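Local coordinates for protein lectin (PDB 4HR6) that binds galactose-type sugars through its two ricin-type beta-trefoil domains, as a nontoxic three-chain seed lectin related to type II ribosome-inactivating proteins, at residues G24-S28 with D29-L33; T47-S50 with D51-R55; R239-V242 with D243-K246. All blocks are in the same frame, centred on the assembly; numbering follows the deposited sequence.

Contact 1 of 3, residues G24-S28 with D29-L33. With AMG (methyl alpha-D-galactopyranoside), chain D.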
ATOM      1  N   GLY C  24     -16.281  23.470 -19.733  1.00 77.19           N
ATOM      2  CA  GLY C  24     -17.118  23.412 -20.937  1.00 78.03           C
ATOM      3  C   GLY C  24     -16.531  22.755 -22.179  1.00 81.50           C
ATOM      4  O   GLY C  24     -17.170  22.749 -23.235  1.00 82.61           O
ATOM      5  N   ALA C  25     -15.328  22.191 -22.055  1.00 79.98           N
ATOM      6  CA  ALA C  25     -14.612  21.578 -23.178  1.00 79.75           C
ATOM      7  C   ALA C  25     -14.049  22.617 -24.149  1.00 80.87           C
ATOM      8  O   ALA C  25     -13.787  22.301 -25.310  1.00 80.85           O
ATOM      9  CB  ALA C  25     -15.496  20.570 -23.909  1.00 78.03           C
ATOM     10  N   LEU C  26     -13.847  23.843 -23.660  1.00 84.40           N
ATOM     11  CA  LEU C  26     -13.246  24.923 -24.449  1.00 85.66           C
ATOM     12  C   LEU C  26     -11.793  24.604 -24.747  1.00 85.24           C
ATOM     13  O   LEU C  26     -11.122  23.984 -23.926  1.00 85.65           O
ATOM     14  CB  LEU C  26     -13.304  26.256 -23.689  1.00 90.58           C
ATOM     15  CG  LEU C  26     -14.555  27.132 -23.824  1.00 95.13           C
ATOM     16  CD1 LEU C  26     -15.827  26.420 -23.377  1.00 94.43           C
ATOM     17  CD2 LEU C  26     -14.356  28.421 -23.035  1.00 93.97           C
ATOM     18  N   THR C  27     -11.313  25.053 -25.909  1.00 82.96           N
ATOM     19  CA  THR C  27      -9.946  24.770 -26.355  1.00 82.12           C
ATOM     20  C   THR C  27      -9.132  26.036 -26.662  1.00 84.08           C
ATOM     21  O   THR C  27      -8.062  25.965 -27.271  1.00 88.44           O
ATOM     22  CB  THR C  27      -9.963  23.856 -27.593  1.00 81.28           C
ATOM     23  OG1 THR C  27     -10.659  24.505 -28.660  1.00 85.13           O
ATOM     24  CG2 THR C  27     -10.667  22.546 -27.282  1.00 81.75           C
ATOM     25  N   SER C  28      -9.621  27.189 -26.211  1.00 85.08           N
ATOM     26  CA  SER C  28      -8.967  28.469 -26.491  1.00 86.45           C
ATOM     27  C   SER C  28      -7.747  28.635 -25.604  1.00 83.96           C
ATOM     28  O   SER C  28      -7.843  28.483 -24.389  1.00 82.87           O
ATOM     29  CB  SER C  28      -9.928  29.634 -26.239  1.00 89.96           C
ATOM     30  OG  SER C  28     -11.201  29.385 -26.812  1.00 91.23           O
ATOM     31  N   ASP C  29      -6.616  28.972 -26.213  1.00 83.63           N
ATOM     32  CA  ASP C  29      -5.338  29.058 -25.503  1.00 87.41           C
ATOM     33  C   ASP C  29      -5.391  30.064 -24.353  1.00 87.90           C
ATOM     34  O   ASP C  29      -4.846  31.165 -24.447  1.00 89.39           O
ATOM     35  CB  ASP C  29      -4.208  29.407 -26.478  1.00 89.10           C
ATOM     36  CG  ASP C  29      -4.099  28.412 -27.623  1.00 92.76           C
ATOM     37  OD1 ASP C  29      -3.670  28.827 -28.721  1.00 96.86           O
ATOM     38  OD2 ASP C  29      -4.458  27.224 -27.434  1.00 88.45           O
ATOM     39  N   GLY C  30      -6.022  29.639 -23.257  1.00 84.90           N
ATOM     40  CA  GLY C  30      -6.360  30.508 -22.123  1.00 78.52           C
ATOM     41  C   GLY C  30      -7.599  30.088 -21.333  1.00 71.83           C
ATOM     42  O   GLY C  30      -7.926  30.708 -20.320  1.00 71.16           O
ATOM     43  N   SER C  31      -8.292  29.045 -21.782  1.00 68.58           N
ATOM     44  CA  SER C  31      -9.462  28.521 -21.069  1.00 69.26           C
ATOM     45  C   SER C  31      -9.134  28.083 -19.628  1.00 68.17           C
ATOM     46  O   SER C  31      -7.974  27.807 -19.289  1.00 61.34           O
ATOM     47  CB  SER C  31     -10.077  27.354 -21.844  1.00 70.37           C
ATOM     48  OG  SER C  31     -10.023  27.589 -23.245  1.00 71.64           O
ATOM     49  N   ARG C  32     -10.174  28.028 -18.796  1.00 66.09           N
ATOM     50  CA  ARG C  32     -10.026  27.833 -17.351  1.00 64.07           C
ATOM     51  C   ARG C  32     -10.407  26.405 -16.929  1.00 61.12           C
ATOM     52  O   ARG C  32     -11.185  25.721 -17.616  1.00 57.41           O
ATOM     53  CB  ARG C  32     -10.879  28.863 -16.598  1.00 61.73           C
ATOM     54  N   LEU C  33      -9.856  25.963 -15.799  1.00 61.86           N
ATOM     55  CA  LEU C  33     -10.136  24.611 -15.262  1.00 63.02           C
ATOM     56  C   LEU C  33     -10.824  24.670 -13.913  1.00 59.58           C
ATOM     57  O   LEU C  33     -10.406  25.407 -13.013  1.00 52.64           O
ATOM     58  CB  LEU C  33      -8.877  23.745 -15.143  1.00 64.37           C
ATOM     59  CG  LEU C  33      -7.537  24.470 -15.217  1.00 70.32           C
ATOM     60  CD1 LEU C  33      -6.554  23.986 -14.160  1.00 74.75           C
ATOM     61  CD2 LEU C  33      -6.976  24.332 -16.627  1.00 69.57           C
TER
HETATM   62  C1  AMG D 301     -20.302  20.463 -19.410  1.00 84.32           C
HETATM   63  C2  AMG D 301     -19.176  19.427 -19.421  1.00 83.19           C
HETATM   64  C3  AMG D 301     -18.547  19.257 -18.034  1.00 81.88           C
HETATM   65  C4  AMG D 301     -18.199  20.599 -17.382  1.00 81.10           C
HETATM   66  C5  AMG D 301     -19.331  21.629 -17.524  1.00 83.36           C
HETATM   67  C6  AMG D 301     -18.879  23.022 -17.083  1.00 83.34           C
HETATM   68  C7  AMG D 301     -22.649  19.947 -19.358  1.00 85.73           C
HETATM   69  O1  AMG D 301     -21.413  19.979 -18.639  1.00 85.55           O
HETATM   70  O2  AMG D 301     -19.697  18.170 -19.866  1.00 80.39           O
HETATM   71  O3  AMG D 301     -17.361  18.454 -18.131  1.00 84.28           O
HETATM   72  O4  AMG D 301     -16.983  21.105 -17.946  1.00 74.09           O
HETATM   73  O5  AMG D 301     -19.806  21.701 -18.876  1.00 84.21           O
HETATM   74  O6  AMG D 301     -19.948  23.701 -16.414  1.00 84.27           O
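With chi1 at -38°, S31 holds its OG beside its own backbone N and opposite its carbonyl carbon, and this places the hydroxyl over the turn where it meets the carbonyl of S28. S31 OG donates to S28 O at 2.6 Å, approaching in the carbonyl plane on a lone pair, with a C=O...donor angle of 123°. S31 N donates to the same oxygen at 2.7 Å and lies much closer to the line of the C=O bond, at 160°. Two donors from one residue thus grip S28 O from different directions. The bond from S31 N is the i to i+3 hydrogen bond of a beta turn with D29 and G30 at its corners, and the hydroxyl adds a second closure to it.

On the other flank of the hydroxyl stands L26, whose CB approaches S31 OG to 3.6 Å. S28 CB comes equally near S31 OG, so the buried serine is bordered by carbon as well as by the carbonyl it binds. S28 and D29 themselves remain on the exposed surface.

At the start of the same loop, G24 N donates to O4 of methyl alpha-D-galactopyranoside at 3.0 Å. D21, Q41 and N43 also hydrogen-bond this sugar.

The whole turn belongs to the connection between strands 19-22 and 33-36 of the first ricin-type trefoil domain. Its returning limb is tied by backbone hydrogen bonds between R32 and A23 and between L33 and L116, while T27 touches L57 and D29 touches D76 on nearby loops.

Contact 2 of 3, residues T47-S50 with D51-R55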
ATOM      1  N   THR C  47      -3.246  13.806 -19.780  1.00 53.13           N
ATOM      2  CA  THR C  47      -2.177  13.013 -20.336  1.00 49.99           C
ATOM      3  C   THR C  47      -0.852  13.600 -19.900  1.00 48.81           C
ATOM      4  O   THR C  47      -0.584  14.782 -20.127  1.00 50.78           O
ATOM      5  CB  THR C  47      -2.281  12.956 -21.869  1.00 50.27           C
ATOM      6  OG1 THR C  47      -3.527  12.352 -22.220  1.00 48.88           O
ATOM      7  CG2 THR C  47      -1.140  12.118 -22.486  1.00 50.09           C
ATOM      8  N   PHE C  48      -0.034  12.758 -19.269  1.00 46.05           N
ATOM      9  CA  PHE C  48       1.287  13.142 -18.776  1.00 43.56           C
ATOM     10  C   PHE C  48       2.350  12.669 -19.766  1.00 45.00           C
ATOM     11  O   PHE C  48       2.281  11.541 -20.248  1.00 45.37           O
ATOM     12  CB  PHE C  48       1.546  12.488 -17.405  1.00 42.43           C
ATOM     13  CG  PHE C  48       0.696  13.039 -16.288  1.00 38.62           C
ATOM     14  CD1 PHE C  48      -0.665  12.800 -16.250  1.00 38.64           C
ATOM     15  CD2 PHE C  48       1.270  13.785 -15.273  1.00 37.95           C
ATOM     16  CE1 PHE C  48      -1.444  13.317 -15.220  1.00 40.54           C
ATOM     17  CE2 PHE C  48       0.501  14.305 -14.242  1.00 36.85           C
ATOM     18  CZ  PHE C  48      -0.854  14.066 -14.213  1.00 37.28           C
ATOM     19  N   HIS C  49       3.334  13.523 -20.050  1.00 48.15           N
ATOM     20  CA  HIS C  49       4.377  13.228 -21.027  1.00 50.52           C
ATOM     21  C   HIS C  49       5.734  13.271 -20.373  1.00 50.97           C
ATOM     22  O   HIS C  49       5.870  13.809 -19.290  1.00 53.49           O
ATOM     23  CB  HIS C  49       4.338  14.257 -22.161  1.00 53.35           C
ATOM     24  CG  HIS C  49       3.145  14.120 -23.046  1.00 52.07           C
ATOM     25  ND1 HIS C  49       3.153  13.349 -24.187  1.00 54.02           N
ATOM     26  CD2 HIS C  49       1.897  14.627 -22.939  1.00 53.72           C
ATOM     27  CE1 HIS C  49       1.962  13.396 -24.756  1.00 55.63           C
ATOM     28  NE2 HIS C  49       1.183  14.170 -24.020  1.00 57.78           N
ATOM     29  N   SER C  50       6.743  12.735 -21.055  1.00 55.04           N
ATOM     30  CA  SER C  50       8.136  12.804 -20.586  1.00 59.95           C
ATOM     31  C   SER C  50       8.707  14.241 -20.543  1.00 63.32           C
ATOM     32  O   SER C  50       9.766  14.474 -19.955  1.00 63.96           O
ATOM     33  CB  SER C  50       9.027  11.912 -21.456  1.00 60.50           C
ATOM     34  OG  SER C  50       8.403  10.662 -21.690  1.00 65.51           O
ATOM     35  N   ASP C  51       8.013  15.170 -21.203  1.00 65.87           N
ATOM     36  CA  ASP C  51       8.203  16.621 -21.052  1.00 66.37           C
ATOM     37  C   ASP C  51       8.243  17.126 -19.618  1.00 66.39           C
ATOM     38  O   ASP C  51       9.004  18.049 -19.296  1.00 66.19           O
ATOM     39  CB  ASP C  51       7.001  17.353 -21.656  1.00 69.17           C
ATOM     40  CG  ASP C  51       7.091  17.529 -23.133  1.00 72.62           C
ATOM     41  OD1 ASP C  51       8.205  17.746 -23.647  1.00 82.80           O
ATOM     42  OD2 ASP C  51       6.025  17.481 -23.783  1.00 74.40           O
ATOM     43  N   GLY C  52       7.368  16.562 -18.784  1.00 62.64           N
ATOM     44  CA  GLY C  52       6.946  17.205 -17.542  1.00 58.71           C
ATOM     45  C   GLY C  52       5.686  18.021 -17.778  1.00 54.95           C
ATOM     46  O   GLY C  52       5.275  18.799 -16.924  1.00 55.35           O
ATOM     47  N   THR C  53       5.058  17.831 -18.933  1.00 53.71           N
ATOM     48  CA  THR C  53       3.848  18.550 -19.270  1.00 54.84           C
ATOM     49  C   THR C  53       2.646  17.659 -19.018  1.00 52.28           C
ATOM     50  O   THR C  53       2.733  16.432 -19.102  1.00 49.29           O
ATOM     51  CB  THR C  53       3.823  19.039 -20.742  1.00 57.16           C
ATOM     52  OG1 THR C  53       3.968  17.931 -21.641  1.00 58.91           O
ATOM     53  CG2 THR C  53       4.929  20.061 -20.997  1.00 59.44           C
ATOM     54  N   VAL C  54       1.532  18.306 -18.708  1.00 47.49           N
ATOM     55  CA  VAL C  54       0.275  17.652 -18.428  1.00 49.46           C
ATOM     56  C   VAL C  54      -0.748  18.245 -19.389  1.00 52.09           C
ATOM     57  O   VAL C  54      -0.892  19.472 -19.446  1.00 54.52           O
ATOM     58  CB  VAL C  54      -0.136  17.931 -16.962  1.00 46.47           C
ATOM     59  CG1 VAL C  54      -1.404  17.180 -16.608  1.00 45.63           C
ATOM     60  CG2 VAL C  54       1.001  17.559 -16.025  1.00 48.03           C
ATOM     61  N   ARG C  55      -1.462  17.393 -20.125  1.00 56.21           N
ATOM     62  CA  ARG C  55      -2.269  17.844 -21.268  1.00 54.76           C
ATOM     63  C   ARG C  55      -3.679  17.330 -21.261  1.00 54.09           C
ATOM     64  O   ARG C  55      -3.903  16.153 -21.015  1.00 55.69           O
ATOM     65  CB  ARG C  55      -1.621  17.414 -22.595  1.00 55.87           C
ATOM     66  CG  ARG C  55      -0.127  17.694 -22.665  1.00 57.57           C
ATOM     67  CD  ARG C  55       0.400  17.841 -24.094  1.00 55.52           C
ATOM     68  NE  ARG C  55       1.833  18.136 -24.087  1.00 56.20           N
ATOM     69  CZ  ARG C  55       2.622  18.178 -25.162  1.00 57.14           C
ATOM     70  NH1 ARG C  55       2.138  17.977 -26.384  1.00 58.66           N
ATOM     71  NH2 ARG C  55       3.912  18.445 -25.012  1.00 56.74           N
TER
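The side chains of H49 and R55 meet at about a right angle: R55 CG lies 3.7 Å from H49 CD2, and the imidazole and guanidinium planes are inclined by 39°. From CG to NE the arginine chain is extended, carrying its head toward the turn. There R55 NH2 forms a salt bridge with D51 OD2 at 2.6 Å, and R55 NE donates to T53 OG1 at 3.3 Å. With chi1 at 58°, T53 OG1 sits between its backbone N and carbonyl carbon and donates to the anti side of D51 OD2 at 3.0 Å. Acceptors at NE and NH2, bonded to each other, thus hold the guanidinium in one orientation.

The backbone is a 3:5 beta hairpin of strands 46-49 and 54-56: S50 and D51 form a type I turn, closed by G52 N donating to H49 O at 3.2 Å, and G52, at positive phi, is its G1 bulge. T47 and R55 are an antiparallel hydrogen-bonded pair, and H49 N donates to T53 O.

On the opposite sheet face, V54 CG1 makes a CH-pi contact 4.1 Å from the F48 ring centroid, 15° off the normal. F48 further packs on L166 of another lectin chain.

Contact 3 of 3, residues R239-V242 with D243-K246. With AMG (methyl alpha-D-galactopyranoside), chain E.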
ATOM      1  N   ARG C 239       1.580   7.244  24.606  1.00 50.10           N
ATOM      2  CA  ARG C 239       2.229   6.387  25.615  1.00 54.31           C
ATOM      3  C   ARG C 239       2.133   4.892  25.305  1.00 56.84           C
ATOM      4  O   ARG C 239       2.274   4.068  26.202  1.00 62.71           O
ATOM      5  N   SER C 240       1.897   4.555  24.036  1.00 57.18           N
ATOM      6  CA  SER C 240       1.511   3.200  23.626  1.00 57.24           C
ATOM      7  C   SER C 240       0.427   2.634  24.544  1.00 60.02           C
ATOM      8  O   SER C 240       0.409   1.435  24.826  1.00 61.17           O
ATOM      9  CB  SER C 240       2.729   2.267  23.595  1.00 57.52           C
ATOM     10  OG  SER C 240       3.806   2.863  22.891  1.00 59.03           O
ATOM     11  N   ASP C 241      -0.483   3.496  24.997  1.00 61.16           N
ATOM     12  CA  ASP C 241      -1.524   3.098  25.938  1.00 61.01           C
ATOM     13  C   ASP C 241      -2.898   3.303  25.333  1.00 60.55           C
ATOM     14  O   ASP C 241      -3.432   4.412  25.314  1.00 62.92           O
ATOM     15  CB  ASP C 241      -1.387   3.891  27.247  1.00 63.90           C
ATOM     16  CG  ASP C 241      -2.142   3.255  28.406  1.00 61.06           C
ATOM     17  OD1 ASP C 241      -3.232   2.676  28.201  1.00 60.79           O
ATOM     18  OD2 ASP C 241      -1.631   3.350  29.536  1.00 64.94           O
ATOM     19  N   VAL C 242      -3.470   2.220  24.833  1.00 63.00           N
ATOM     20  CA  VAL C 242      -4.830   2.234  24.304  1.00 64.15           C
ATOM     21  C   VAL C 242      -5.853   2.860  25.274  1.00 66.56           C
ATOM     22  O   VAL C 242      -6.776   3.566  24.847  1.00 60.67           O
ATOM     23  CB  VAL C 242      -5.282   0.803  23.906  1.00 67.93           C
ATOM     24  CG1 VAL C 242      -4.881  -0.233  24.956  1.00 70.04           C
ATOM     25  CG2 VAL C 242      -6.786   0.754  23.660  1.00 69.86           C
ATOM     26  N   ASP C 243      -5.690   2.603  26.572  1.00 68.11           N
ATOM     27  CA  ASP C 243      -6.713   2.966  27.556  1.00 66.64           C
ATOM     28  C   ASP C 243      -6.804   4.474  27.784  1.00 60.02           C
ATOM     29  O   ASP C 243      -7.846   4.957  28.194  1.00 58.20           O
ATOM     30  CB  ASP C 243      -6.494   2.219  28.882  1.00 68.86           C
ATOM     31  CG  ASP C 243      -6.605   0.708  28.725  1.00 73.48           C
ATOM     32  OD1 ASP C 243      -7.657   0.226  28.247  1.00 74.94           O
ATOM     33  OD2 ASP C 243      -5.634  -0.000  29.071  1.00 79.88           O
ATOM     34  N   LEU C 244      -5.735   5.213  27.491  1.00 58.97           N
ATOM     35  CA  LEU C 244      -5.767   6.681  27.571  1.00 57.34           C
ATOM     36  C   LEU C 244      -6.797   7.348  26.661  1.00 58.42           C
ATOM     37  O   LEU C 244      -7.115   8.525  26.850  1.00 57.29           O
ATOM     38  CB  LEU C 244      -4.379   7.283  27.276  1.00 56.61           C
ATOM     39  CG  LEU C 244      -3.346   7.164  28.401  1.00 58.74           C
ATOM     40  CD1 LEU C 244      -1.978   7.657  27.957  1.00 57.98           C
ATOM     41  CD2 LEU C 244      -3.809   7.912  29.650  1.00 61.59           C
ATOM     42  N   LYS C 245      -7.293   6.617  25.660  1.00 61.43           N
ATOM     43  CA  LYS C 245      -8.266   7.146  24.703  1.00 62.20           C
ATOM     44  C   LYS C 245      -7.785   8.390  23.926  1.00 58.14           C
ATOM     45  O   LYS C 245      -8.611   9.160  23.435  1.00 55.80           O
ATOM     46  CB  LYS C 245      -9.597   7.440  25.410  1.00 67.42           C
ATOM     47  CG  LYS C 245     -10.622   6.330  25.289  1.00 72.33           C
ATOM     48  CD  LYS C 245     -10.248   5.107  26.097  1.00 76.73           C
ATOM     49  CE  LYS C 245     -11.338   4.047  26.014  1.00 81.24           C
ATOM     50  NZ  LYS C 245     -12.650   4.544  26.526  1.00 82.44           N
ATOM     51  N   LYS C 246      -6.463   8.572  23.805  1.00 56.49           N
ATOM     52  CA  LYS C 246      -5.888   9.744  23.123  1.00 58.92           C
ATOM     53  C   LYS C 246      -4.976   9.397  21.924  1.00 56.50           C
ATOM     54  O   LYS C 246      -3.903   8.792  22.080  1.00 50.82           O
ATOM     55  CB  LYS C 246      -5.115  10.640  24.114  1.00 63.79           C
ATOM     56  CG  LYS C 246      -5.887  11.858  24.632  1.00 67.93           C
ATOM     57  CD  LYS C 246      -6.764  11.515  25.830  1.00 74.51           C
ATOM     58  CE  LYS C 246      -7.432  12.741  26.450  1.00 76.83           C
ATOM     59  NZ  LYS C 246      -8.839  12.940  25.994  1.00 77.63           N
TER
HETATM   60  C1  AMG E 302       6.253   8.346  24.489  1.00 65.72           C
HETATM   61  C2  AMG E 302       5.985   7.605  23.178  1.00 66.77           C
HETATM   62  C3  AMG E 302       5.617   8.583  22.057  1.00 66.33           C
HETATM   63  C4  AMG E 302       4.462   9.470  22.502  1.00 66.82           C
HETATM   64  C5  AMG E 302       4.759  10.101  23.873  1.00 68.41           C
HETATM   65  C6  AMG E 302       3.579  10.894  24.428  1.00 69.81           C
HETATM   66  C7  AMG E 302       8.199   9.247  25.529  1.00 70.36           C
HETATM   67  O1  AMG E 302       7.389   9.213  24.357  1.00 67.65           O
HETATM   68  O2  AMG E 302       7.148   6.846  22.842  1.00 63.35           O
HETATM   69  O3  AMG E 302       5.247   7.891  20.855  1.00 66.52           O
HETATM   70  O4  AMG E 302       3.262   8.688  22.539  1.00 60.55           O
HETATM   71  O5  AMG E 302       5.092   9.095  24.831  1.00 63.85           O
HETATM   72  O6  AMG E 302       4.074  11.816  25.410  1.00 73.80           O
HETATM   73  O   HOH W   1      -4.647   6.170  23.453  1.00 54.80           O
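Two acidic side chains share the head of this short turn: D241 OD1 lies 3.7 Å from D243 OD2, and the carboxylate planes are turned 75° apart. Their like charges probably repel, but D241 OD1 is also engaged by an amide. D243 N donates to it at 2.9 Å, meeting the carboxylate on its anti side and 18° out of its plane. The chi1 of -163° turns D241 CG away from the residue's own N and brings OD1 round to D243 N, closing an Asx turn at the start of the 3-10 segment. The bond is bent at its hydrogen.

Backbone bonds wind the chain into a 3-10 turn. L244 N donates to D241 O at 3.3 Å, and K245 N donates to V242 O at 3.2 Å; both donors stand well above the acceptor's carbonyl plane. A water donates to D241 O at 2.8 Å and accepts from K246 N, spanning the turn where the chain leaves it. L244 CD1 lies 3.9 Å from D241 CB, the two side chains crossing nearly perpendicularly. L244 also touches Y198, while K245 makes a cation-pi contact with W160.

Ahead of the turn, R239 N donates to O4 of the bound methyl alpha-D-galactopyranoside at 3.0 Å, and D199, D236, H253 and N257 also hydrogen-bond that sugar. D236 in strand 234-237, the R239 amide and N257 are thus among the groups that grip the galactoside, consistent with the site of ricin-type beta-trefoil lectins, and this 3-10 turn belongs to the loop that edges it.

Along the chain the three contacts follow in series, contact 1 closing before contact 2 opens and contact 3 coming near the C-terminal end. Contacts 1 and 2 share the first ricin-type range, with centres about 18 Å apart and nearest atoms about 8 Å apart, so they are neighbours that do not touch. Contact 3 lies in the second range across the centre of the chain, its centre about 53 Å from that of contact 1 and about 47 Å from that of contact 2. Contacts 1 and 3 each follow a strand and hold one residue of a galactoside pocket, whereas contact 2 is a hairpin of the six-stranded sheet. The wide separation of the two sugar sites is consistent with bivalent carbohydrate binding.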